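Local atomic coordinates of transmembrane oligosaccharyl transferase (Archaeoglobus fulgidus, PDB entry 3WAJ), a protein that belongs to the STT3/AglB family of membrane proteins, joining a helical GT-C-clan transmembrane region to a large soluble part of mixed helices and sheets. Residues 69-74 with 521-526; 555-558 with 564-567; 698-701 with 705-708; 710-713 with 718-721. One frame throughout, in Å; residues are numbered along the deposited sequence.

Overall arrangement
Along the chain the four contacts follow one another without nesting. Contact 1 ties the loop after strand 68-69, in the STT3 N-terminal region, to helix 517-524 in the AglB core, 447 residues away in sequence. Contact 2, its centre about 10 Å from that of contact 1, lies within one beta-alpha-beta unit of the core, and the two touch where Tyr74 meets Pro565. Contacts 3 and 4, with centres about 13 Å apart, belong to the consecutive helices 703-708 and 717-732. Strand 564-565 of contact 2 and strand 693-698, which leads into contact 3, form the two outer strands of one five-stranded mixed sheet, so contacts 1 and 2 gather near one edge of the sheet and contact 3 begins at the other.

Contact 1: 69-74 with 521-526; sequences DPFTYY and DEYYLQ
The carbonyl oxygen of Tyr524 is gripped by two side chains of helix 47-60, Arg53 through NH1 and Asn57 through ND2, which ties the backbone at Tyr524 to that helix. On the 69-74 loop Phe71 enters the corner made by Tyr523 and Tyr524. Its CE2 atom lies 3.4 Å from Tyr524 N, close against the helix backbone. The rings of Phe71 and Tyr524 form an edge-to-face (T-shaped) pair, with centroids 5.4 Å apart and planes at 90°. Tyr524 offers the edge, its CD2 set over one face of Phe71 toward the rim. Both tyrosines turn CG opposite the backbone N (chi1 -166°), but they leave from successive helix positions, and their rings diverge round Phe71: Tyr523 passes it in the reverse sense and brings CD1 to 4.0 Å from Phe71 CD2. Through this buried contact a loop of the STT3 N-terminal region is joined to the AglB core. A type I turn from Asp69 to Thr72 shapes the loop, and proline suits its second position because its ring restricts phi to the region the turn needs. Inside it lies an Asx turn: Phe71 N donates to Asp69 OD1 at 3.0 Å, reaching the oxygen from 50° above the carboxylate plane. Asp69 OD2 is held separately by a salt bridge from Arg53 and a hydrogen bond with Tyr50 OH. Pro70 packs obliquely on Tyr523, with Pro70 CG 3.3 Å from Tyr523 OH.

Contact 2: 555-558 with 564-567; sequences HWIE and MPIA
Ile557 and Glu558, on the helix spanning 555-558, approach the short, weakly bonded strand at Pro565 and Met564. The CA atoms of Ile557 and Pro565 are 6.4 Å apart, and those of Glu558 and Met564 5.9 Å, near enough for side chains to meet without any hydrogen bond crossing between the segments. Ile557 supplies the apolar surface. Its CG2 methyl, placed opposite the backbone N while CG1 lies opposite the carbonyl carbon (chi1 -71°), meets both CB and CD of Pro565 at 4.2 Å. A branched side chain suits this place because one branch can rest on the proline ring while the other continues past it. Glu558 contributes only its aliphatic base, CB lying 4.2 Å from Pro565 CD; its carboxylate goes elsewhere, to a salt bridge with Arg53 through OE2. Proline fits an outermost strand of the sheet, since it has no N-H to offer: Met564 and Ile566 keep the backbone bonds to Val547, and Pro565 O is bonded to Tyr74 N of the 69-74 loop. Elsewhere on the helix, His555 touches Asp47 of helix 47-60, a ligand of the zinc ion. Helix and strand are consecutive members of the beta-alpha-beta unit formed by strand 546-548, helix 554-561 and strand 564-565, whose two strands run parallel.

Contact 3: 698-701 with 705-708; sequences ESDY and WKSY
A surface salt bridge between Asp700 and Lys706 closes the short connection that leads from strand 693-698 into helix 703-708. The link is loose: Lys706 NZ and Asp700 OD2 are 3.4 Å apart, and the hydrogen bond between them is weak. Lysine can make it because its chain bends at chi2 (72°) and then runs extended, crossing the aspartate at about a right angle. CD and CE pass close to the carboxylate as they cross it, Lys706 CE lying 3.5 Å from Asp700 OD2. The other carboxylate oxygen serves the backbone: Tyr701 N donates to Asp700 OD1 at 2.7 Å, arriving on the anti side and 32° out of the carboxylate plane. Aspartate is thus well suited here, one oxygen holding its own loop and the other facing the helix. The strand belongs to the outer edge of the five-stranded mixed sheet, and the helix packs beyond it against helix 717-732. Ser699 OG secures the exit from the strand by donating to Asp700 O, in the carbonyl plane and on a lone pair, and is also bonded to Val771 N. Within the helix, Tyr708 points a ring edge at the indole of Trp705, with Tyr708 CD2 3.4 Å above the plane of the Trp705 indole, over its centre. Trp705 NE1 is hydrogen-bonded to Thr742 OG1. Tyr701 meets the helix through its base, Tyr701 CB being 4.1 Å from Lys706 N.

Contact 4: 710-713 with 718-721; sequences SQVN and SQVL
Gln719 stretches its chain almost straight toward the 710-713 loop, with CG opposite the backbone N (chi1 -156°) and the chain extended beyond CG, which carries its amide alongside the backbone of Gln711, Val712 and Asn713. The setting is a helix-loop-helix connection: the loop comes from helix 703-708 and turns back on the first part of helix 717-732. Asn713 N donates to Gln719 OE1 at 2.9 Å in a nearly straight bond of 165°, though the donor stands 40° above the carbonyl plane rather than on a lone pair. From the other end of the amide, Gln719 NE2 donates weakly to Gln711 O at 3.1 Å. A C=O before Val712 and an N-H after it are therefore both served by one side chain, a pairing that resembles what a residue of a parallel strand would offer. Glutamine is apt because it combines donor and acceptor on a chain long enough to cross from the helix. Between the two bonds Val712 CA lies 3.5 Å from Gln719 OE1. Asn716 OD1 is hydrogen-bonded to Gln719 N at the start of the helix. Beside the amide, an apolar patch adds to the contact: Val712 and Val720 cross at about a right angle, and Val720 CG2 stands 4.0 Å from Val712 CG1 and 3.8 Å from Asn713 O.

Contact 1: 69-74 with 521-526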
loop_
_atom_site.group_PDB
_atom_site.type_symbol
_atom_site.label_atom_id
_atom_site.label_comp_id
_atom_site.label_asym_id
_atom_site.label_seq_id
_atom_site.Cartn_x
_atom_site.Cartn_y
_atom_site.Cartn_z
ATOM N N ASP A 69 -2.071 -0.559 17.855
ATOM C CA ASP A 69 -0.744 -1.125 17.649
ATOM C C ASP A 69 0.296 -0.058 17.904
ATOM O O ASP A 69 0.605 0.734 17.025
ATOM C CB ASP A 69 -0.626 -1.674 16.216
ATOM C CG ASP A 69 0.746 -2.332 15.918
ATOM O OD1 ASP A 69 1.571 -2.503 16.841
ATOM O OD2 ASP A 69 0.988 -2.701 14.752
ATOM N N PRO A 70 0.828 -0.018 19.132
ATOM C CA PRO A 70 1.835 0.991 19.471
ATOM C C PRO A 70 3.178 0.710 18.813
ATOM O O PRO A 70 4.097 1.532 18.904
ATOM C CB PRO A 70 1.957 0.863 21.003
ATOM C CG PRO A 70 1.511 -0.528 21.299
ATOM C CD PRO A 70 0.413 -0.805 20.310
ATOM N N PHE A 71 3.281 -0.443 18.161
ATOM C CA PHE A 71 4.533 -0.876 17.542
ATOM C C PHE A 71 4.747 -0.146 16.213
ATOM O O PHE A 71 5.855 -0.136 15.664
ATOM C CB PHE A 71 4.497 -2.371 17.297
ATOM C CG PHE A 71 5.779 -3.093 17.638
ATOM C CD1 PHE A 71 6.881 -3.018 16.794
ATOM C CD2 PHE A 71 5.854 -3.907 18.770
ATOM C CE1 PHE A 71 8.034 -3.696 17.083
ATOM C CE2 PHE A 71 7.014 -4.597 19.062
ATOM C CZ PHE A 71 8.112 -4.486 18.215
ATOM N N THR A 72 3.685 0.465 15.695
ATOM C CA THR A 72 3.788 1.262 14.478
ATOM C C THR A 72 3.442 2.735 14.718
ATOM O O THR A 72 2.976 3.101 15.800
ATOM C CB THR A 72 2.932 0.673 13.365
ATOM O OG1 THR A 72 3.333 1.242 12.117
ATOM C CG2 THR A 72 1.450 0.918 13.623
ATOM N N TYR A 73 3.686 3.581 13.718
ATOM C CA TYR A 73 3.476 5.025 13.883
ATOM C C TYR A 73 4.131 5.529 15.187
ATOM O O TYR A 73 3.521 6.240 16.000
ATOM C CB TYR A 73 1.967 5.363 13.795
ATOM C CG TYR A 73 1.620 6.841 13.891
ATOM C CD1 TYR A 73 2.534 7.829 13.520
ATOM C CD2 TYR A 73 0.381 7.245 14.372
ATOM C CE1 TYR A 73 2.221 9.171 13.626
ATOM C CE2 TYR A 73 0.056 8.594 14.498
ATOM C CZ TYR A 73 0.976 9.551 14.121
ATOM O OH TYR A 73 0.654 10.883 14.239
ATOM N N TYR A 74 5.392 5.168 15.376
ATOM C CA TYR A 74 6.117 5.534 16.584
ATOM C C TYR A 74 6.343 7.047 16.685
ATOM O O TYR A 74 6.689 7.702 15.702
ATOM C CB TYR A 74 7.452 4.792 16.606
ATOM C CG TYR A 74 8.236 4.960 17.884
ATOM C CD1 TYR A 74 7.982 4.163 18.998
ATOM C CD2 TYR A 74 9.258 5.891 17.967
ATOM C CE1 TYR A 74 8.726 4.308 20.171
ATOM C CE2 TYR A 74 9.996 6.050 19.128
ATOM C CZ TYR A 74 9.727 5.257 20.230
ATOM O OH TYR A 74 10.487 5.412 21.387
ATOM N N ASP A 521 10.673 -8.559 20.788
ATOM C CA ASP A 521 10.000 -9.828 20.475
ATOM C C ASP A 521 8.838 -10.166 21.404
ATOM O O ASP A 521 7.786 -10.593 20.928
ATOM C CB ASP A 521 11.000 -10.990 20.363
ATOM C CG ASP A 521 11.868 -10.907 19.094
ATOM O OD1 ASP A 521 12.741 -11.777 18.919
ATOM O OD2 ASP A 521 11.673 -9.993 18.270
ATOM N N GLU A 522 8.999 -9.963 22.712
ATOM C CA GLU A 522 7.869 -10.169 23.644
ATOM C C GLU A 522 6.735 -9.206 23.347
ATOM O O GLU A 522 5.569 -9.595 23.287
ATOM C CB GLU A 522 8.261 -9.892 25.098
ATOM C CG GLU A 522 9.450 -10.617 25.637
ATOM C CD GLU A 522 9.992 -9.927 26.867
ATOM O OE1 GLU A 522 9.801 -8.696 26.973
ATOM O OE2 GLU A 522 10.587 -10.607 27.728
ATOM N N TYR A 523 7.090 -7.929 23.210
ATOM C CA TYR A 523 6.099 -6.857 23.127
ATOM C C TYR A 523 5.276 -7.010 21.851
ATOM O O TYR A 523 4.063 -6.817 21.853
ATOM C CB TYR A 523 6.781 -5.473 23.203
ATOM C CG TYR A 523 5.813 -4.343 23.459
ATOM C CD1 TYR A 523 5.817 -3.219 22.662
ATOM C CD2 TYR A 523 4.877 -4.417 24.490
ATOM C CE1 TYR A 523 4.934 -2.171 22.891
ATOM C CE2 TYR A 523 3.978 -3.391 24.719
ATOM C CZ TYR A 523 4.017 -2.265 23.921
ATOM O OH TYR A 523 3.130 -1.229 24.130
ATOM N N TYR A 524 5.956 -7.394 20.774
ATOM C CA TYR A 524 5.334 -7.707 19.490
ATOM C C TYR A 524 4.118 -8.622 19.643
ATOM O O TYR A 524 3.153 -8.505 18.883
ATOM C CB TYR A 524 6.387 -8.389 18.609
ATOM C CG TYR A 524 6.054 -8.501 17.142
ATOM C CD1 TYR A 524 5.582 -9.695 16.610
ATOM C CD2 TYR A 524 6.226 -7.415 16.285
ATOM C CE1 TYR A 524 5.287 -9.815 15.275
ATOM C CE2 TYR A 524 5.924 -7.520 14.933
ATOM C CZ TYR A 524 5.458 -8.728 14.435
ATOM O OH TYR A 524 5.158 -8.872 13.098
ATOM N N LEU A 525 4.158 -9.519 20.633
ATOM C CA LEU A 525 3.100 -10.519 20.778
ATOM C C LEU A 525 2.049 -10.183 21.836
ATOM O O LEU A 525 1.118 -10.951 22.055
ATOM C CB LEU A 525 3.702 -11.895 21.020
ATOM C CG LEU A 525 4.671 -12.297 19.906
ATOM C CD1 LEU A 525 5.431 -13.547 20.285
ATOM C CD2 LEU A 525 3.906 -12.523 18.593
ATOM N N GLN A 526 2.179 -9.022 22.472
ATOM C CA GLN A 526 1.259 -8.643 23.544
ATOM C C GLN A 526 -0.065 -8.084 23.051
ATOM O O GLN A 526 -0.143 -7.387 22.020
ATOM C CB GLN A 526 1.890 -7.601 24.472
ATOM C CG GLN A 526 3.055 -8.111 25.259
ATOM C CD GLN A 526 2.671 -9.272 26.135
ATOM O OE1 GLN A 526 3.181 -10.378 25.970
ATOM N NE2 GLN A 526 1.766 -9.030 27.077
#

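Contact 2: 555-558 with 564-567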
loop_
_atom_site.group_PDB
_atom_site.type_symbol
_atom_site.label_atom_id
_atom_site.label_comp_id
_atom_site.label_asym_id
_atom_site.label_seq_id
_atom_site.Cartn_x
_atom_site.Cartn_y
_atom_site.Cartn_z
ATOM N N HIS A 555 5.559 -1.241 7.240
ATOM C CA HIS A 555 5.120 -2.613 7.480
ATOM C C HIS A 555 6.275 -3.626 7.482
ATOM O O HIS A 555 6.315 -4.518 8.347
ATOM C CB HIS A 555 3.965 -3.003 6.539
ATOM C CG HIS A 555 2.694 -2.256 6.820
ATOM N ND1 HIS A 555 2.474 -1.576 7.998
ATOM C CD2 HIS A 555 1.580 -2.080 6.068
ATOM C CE1 HIS A 555 1.272 -1.012 7.965
ATOM N NE2 HIS A 555 0.713 -1.311 6.804
ATOM N N TRP A 556 7.216 -3.481 6.543
ATOM C CA TRP A 556 8.406 -4.345 6.516
ATOM C C TRP A 556 9.261 -4.187 7.772
ATOM O O TRP A 556 9.727 -5.178 8.341
ATOM C CB TRP A 556 9.270 -4.046 5.292
ATOM C CG TRP A 556 8.588 -4.269 3.984
ATOM C CD1 TRP A 556 7.401 -4.923 3.762
ATOM C CD2 TRP A 556 9.058 -3.846 2.697
ATOM N NE1 TRP A 556 7.115 -4.937 2.408
ATOM C CE2 TRP A 556 8.113 -4.277 1.738
ATOM C CE3 TRP A 556 10.189 -3.147 2.264
ATOM C CZ2 TRP A 556 8.262 -4.008 0.371
ATOM C CZ3 TRP A 556 10.339 -2.888 0.912
ATOM C CH2 TRP A 556 9.375 -3.302 -0.019
ATOM N N ILE A 557 9.479 -2.941 8.188
ATOM C CA ILE A 557 10.319 -2.660 9.342
ATOM C C ILE A 557 9.728 -3.344 10.557
ATOM O O ILE A 557 10.426 -4.019 11.304
ATOM C CB ILE A 557 10.465 -1.141 9.597
ATOM C CG1 ILE A 557 11.340 -0.505 8.511
ATOM C CG2 ILE A 557 11.099 -0.880 10.957
ATOM C CD1 ILE A 557 11.495 1.004 8.649
ATOM N N GLU A 558 8.424 -3.192 10.738
ATOM C CA GLU A 558 7.740 -3.831 11.853
ATOM C C GLU A 558 7.689 -5.363 11.751
ATOM O O GLU A 558 8.015 -6.054 12.703
ATOM C CB GLU A 558 6.321 -3.292 11.960
ATOM C CG GLU A 558 5.521 -3.936 13.076
ATOM C CD GLU A 558 4.170 -3.237 13.271
ATOM O OE1 GLU A 558 3.781 -2.435 12.387
ATOM O OE2 GLU A 558 3.507 -3.489 14.301
ATOM N N MET A 564 10.333 -0.374 15.616
ATOM C CA MET A 564 9.157 0.485 15.541
ATOM C C MET A 564 9.348 1.662 14.592
ATOM O O MET A 564 10.108 2.579 14.884
ATOM C CB MET A 564 8.777 0.974 16.940
ATOM C CG MET A 564 8.621 -0.148 17.961
ATOM S SD MET A 564 8.289 0.540 19.598
ATOM C CE MET A 564 7.665 -0.903 20.488
ATOM N N PRO A 565 8.635 1.640 13.452
ATOM C CA PRO A 565 8.776 2.708 12.451
ATOM C C PRO A 565 7.996 3.957 12.815
ATOM O O PRO A 565 6.882 3.901 13.368
ATOM C CB PRO A 565 8.182 2.072 11.181
ATOM C CG PRO A 565 7.116 1.145 11.716
ATOM C CD PRO A 565 7.738 0.562 12.984
ATOM N N ILE A 566 8.601 5.091 12.498
ATOM C CA ILE A 566 7.972 6.398 12.665
ATOM C C ILE A 566 6.788 6.556 11.681
ATOM O O ILE A 566 5.756 7.166 12.000
ATOM C CB ILE A 566 9.042 7.496 12.433
ATOM C CG1 ILE A 566 9.625 7.958 13.767
ATOM C CG2 ILE A 566 8.512 8.668 11.571
ATOM C CD1 ILE A 566 10.622 6.964 14.390
ATOM N N ALA A 567 6.943 5.993 10.483
ATOM C CA ALA A 567 5.940 6.163 9.438
ATOM C C ALA A 567 5.444 4.830 8.839
ATOM O O ALA A 567 6.174 3.835 8.835
ATOM C CB ALA A 567 6.450 7.112 8.350
#

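Contact 3: 698-701 with 705-708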
loop_
_atom_site.group_PDB
_atom_site.type_symbol
_atom_site.label_atom_id
_atom_site.label_comp_id
_atom_site.label_asym_id
_atom_site.label_seq_id
_atom_site.Cartn_x
_atom_site.Cartn_y
_atom_site.Cartn_z
ATOM N N GLU A 698 25.190 -1.598 5.188
ATOM C CA GLU A 698 24.517 -1.429 3.890
ATOM C C GLU A 698 24.334 -2.785 3.214
ATOM O O GLU A 698 25.076 -3.730 3.474
ATOM C CB GLU A 698 25.276 -0.476 2.950
ATOM C CG GLU A 698 26.585 -1.048 2.378
ATOM C CD GLU A 698 27.219 -0.133 1.308
ATOM O OE1 GLU A 698 26.514 0.744 0.749
ATOM O OE2 GLU A 698 28.428 -0.288 1.009
ATOM N N SER A 699 23.330 -2.875 2.349
ATOM C CA SER A 699 23.073 -4.092 1.586
ATOM C C SER A 699 23.954 -4.133 0.362
ATOM O O SER A 699 24.738 -3.217 0.103
ATOM C CB SER A 699 21.643 -4.095 1.091
ATOM O OG SER A 699 21.427 -3.015 0.200
ATOM N N ASP A 700 23.771 -5.193 -0.412
ATOM C CA ASP A 700 24.360 -5.327 -1.725
ATOM C C ASP A 700 23.889 -4.212 -2.686
ATOM O O ASP A 700 22.941 -3.469 -2.385
ATOM C CB ASP A 700 23.978 -6.696 -2.283
ATOM C CG ASP A 700 25.022 -7.249 -3.219
ATOM O OD1 ASP A 700 25.903 -6.465 -3.654
ATOM O OD2 ASP A 700 24.957 -8.465 -3.521
ATOM N N TYR A 701 24.555 -4.104 -3.835
ATOM C CA TYR A 701 24.276 -3.068 -4.832
ATOM C C TYR A 701 22.918 -3.265 -5.498
ATOM O O TYR A 701 22.364 -4.370 -5.459
ATOM C CB TYR A 701 25.357 -3.100 -5.926
ATOM C CG TYR A 701 26.715 -2.631 -5.455
ATOM C CD1 TYR A 701 26.976 -1.280 -5.294
ATOM C CD2 TYR A 701 27.739 -3.540 -5.188
ATOM C CE1 TYR A 701 28.208 -0.836 -4.865
ATOM C CE2 TYR A 701 28.992 -3.104 -4.754
ATOM C CZ TYR A 701 29.208 -1.747 -4.596
ATOM O OH TYR A 701 30.425 -1.276 -4.176
ATOM N N TRP A 705 24.145 -2.839 -11.277
ATOM C CA TRP A 705 25.537 -2.534 -10.959
ATOM C C TRP A 705 26.281 -3.737 -10.381
ATOM O O TRP A 705 27.495 -3.895 -10.566
ATOM C CB TRP A 705 25.641 -1.271 -10.089
ATOM C CG TRP A 705 25.553 -0.038 -10.952
ATOM C CD1 TRP A 705 24.429 0.688 -11.248
ATOM C CD2 TRP A 705 26.624 0.570 -11.687
ATOM N NE1 TRP A 705 24.738 1.719 -12.106
ATOM C CE2 TRP A 705 26.077 1.669 -12.394
ATOM C CE3 TRP A 705 27.989 0.291 -11.819
ATOM C CZ2 TRP A 705 26.859 2.498 -13.225
ATOM C CZ3 TRP A 705 28.766 1.111 -12.636
ATOM C CH2 TRP A 705 28.197 2.206 -13.327
ATOM N N LYS A 706 25.545 -4.609 -9.707
ATOM C CA LYS A 706 26.124 -5.867 -9.255
ATOM C C LYS A 706 26.579 -6.598 -10.515
ATOM O O LYS A 706 27.703 -7.100 -10.610
ATOM C CB LYS A 706 25.074 -6.675 -8.488
ATOM C CG LYS A 706 25.515 -8.070 -8.078
ATOM C CD LYS A 706 26.528 -8.045 -6.950
ATOM C CE LYS A 706 26.711 -9.440 -6.374
ATOM N NZ LYS A 706 27.724 -9.501 -5.281
ATOM N N SER A 707 25.699 -6.583 -11.507
ATOM C CA SER A 707 25.937 -7.211 -12.799
ATOM C C SER A 707 27.069 -6.533 -13.595
ATOM O O SER A 707 27.936 -7.216 -14.142
ATOM C CB SER A 707 24.621 -7.246 -13.581
ATOM O OG SER A 707 24.860 -7.462 -14.948
ATOM N N TYR A 708 27.081 -5.202 -13.637
ATOM C CA TYR A 708 28.181 -4.473 -14.278
ATOM C C TYR A 708 29.548 -4.808 -13.684
ATOM O O TYR A 708 30.537 -4.844 -14.400
ATOM C CB TYR A 708 28.000 -2.959 -14.144
ATOM C CG TYR A 708 26.912 -2.356 -14.986
ATOM C CD1 TYR A 708 26.498 -2.954 -16.158
ATOM C CD2 TYR A 708 26.303 -1.171 -14.600
ATOM C CE1 TYR A 708 25.496 -2.384 -16.935
ATOM C CE2 TYR A 708 25.302 -0.600 -15.356
ATOM C CZ TYR A 708 24.899 -1.204 -16.521
ATOM O OH TYR A 708 23.895 -0.619 -17.265
#

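Contact 4: 710-713 with 718-721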
loop_
_atom_site.group_PDB
_atom_site.type_symbol
_atom_site.label_atom_id
_atom_site.label_comp_id
_atom_site.label_asym_id
_atom_site.label_seq_id
_atom_site.Cartn_x
_atom_site.Cartn_y
_atom_site.Cartn_z
ATOM N N SER A 710 31.167 -7.211 -12.726
ATOM C CA SER A 710 31.945 -8.318 -13.272
ATOM C C SER A 710 32.801 -7.883 -14.470
ATOM O O SER A 710 33.660 -8.629 -14.908
ATOM C CB SER A 710 31.026 -9.453 -13.691
ATOM O OG SER A 710 30.353 -9.101 -14.875
ATOM N N GLN A 711 32.553 -6.693 -15.015
ATOM C CA GLN A 711 33.431 -6.126 -16.043
ATOM C C GLN A 711 33.909 -4.734 -15.667
ATOM O O GLN A 711 34.784 -4.177 -16.314
ATOM C CB GLN A 711 32.733 -6.061 -17.398
ATOM C CG GLN A 711 32.318 -7.400 -17.970
ATOM C CD GLN A 711 31.081 -7.283 -18.836
ATOM O OE1 GLN A 711 29.993 -6.969 -18.341
ATOM N NE2 GLN A 711 31.240 -7.523 -20.135
ATOM N N VAL A 712 33.330 -4.163 -14.621
ATOM C CA VAL A 712 33.656 -2.795 -14.264
ATOM C C VAL A 712 34.264 -2.809 -12.884
ATOM O O VAL A 712 33.749 -3.472 -11.983
ATOM C CB VAL A 712 32.405 -1.886 -14.292
ATOM C CG1 VAL A 712 32.671 -0.559 -13.573
ATOM C CG2 VAL A 712 31.933 -1.659 -15.735
ATOM N N ASN A 713 35.385 -2.114 -12.718
ATOM C CA ASN A 713 35.950 -1.941 -11.391
ATOM C C ASN A 713 35.248 -0.767 -10.684
ATOM O O ASN A 713 35.406 0.396 -11.073
ATOM C CB ASN A 713 37.445 -1.690 -11.484
ATOM C CG ASN A 713 38.090 -1.516 -10.123
ATOM O OD1 ASN A 713 37.533 -1.924 -9.104
ATOM N ND2 ASN A 713 39.267 -0.907 -10.099
ATOM N N SER A 718 36.307 6.632 -13.450
ATOM C CA SER A 718 36.157 6.906 -14.884
ATOM C C SER A 718 35.352 5.811 -15.580
ATOM O O SER A 718 34.392 6.089 -16.317
ATOM C CB SER A 718 37.509 7.084 -15.565
ATOM O OG SER A 718 37.299 7.531 -16.886
ATOM N N GLN A 719 35.734 4.562 -15.317
ATOM C CA GLN A 719 35.035 3.410 -15.897
ATOM C C GLN A 719 33.583 3.374 -15.416
ATOM O O GLN A 719 32.675 3.140 -16.215
ATOM C CB GLN A 719 35.758 2.087 -15.576
ATOM C CG GLN A 719 35.456 0.984 -16.581
ATOM C CD GLN A 719 35.944 -0.401 -16.140
ATOM O OE1 GLN A 719 36.336 -0.599 -14.992
ATOM N NE2 GLN A 719 35.910 -1.366 -17.061
ATOM N N VAL A 720 33.368 3.621 -14.121
ATOM C CA VAL A 720 32.012 3.676 -13.583
ATOM C C VAL A 720 31.209 4.734 -14.341
ATOM O O VAL A 720 30.147 4.439 -14.900
ATOM C CB VAL A 720 31.984 3.972 -12.067
ATOM C CG1 VAL A 720 30.593 4.447 -11.646
ATOM C CG2 VAL A 720 32.400 2.729 -11.257
ATOM N N LEU A 721 31.737 5.953 -14.393
ATOM C CA LEU A 721 31.045 7.057 -15.065
ATOM C C LEU A 721 30.778 6.805 -16.558
ATOM O O LEU A 721 29.672 7.031 -17.041
ATOM C CB LEU A 721 31.822 8.361 -14.885
ATOM C CG LEU A 721 31.218 9.551 -15.622
ATOM C CD1 LEU A 721 29.866 9.922 -15.019
ATOM C CD2 LEU A 721 32.179 10.743 -15.638
#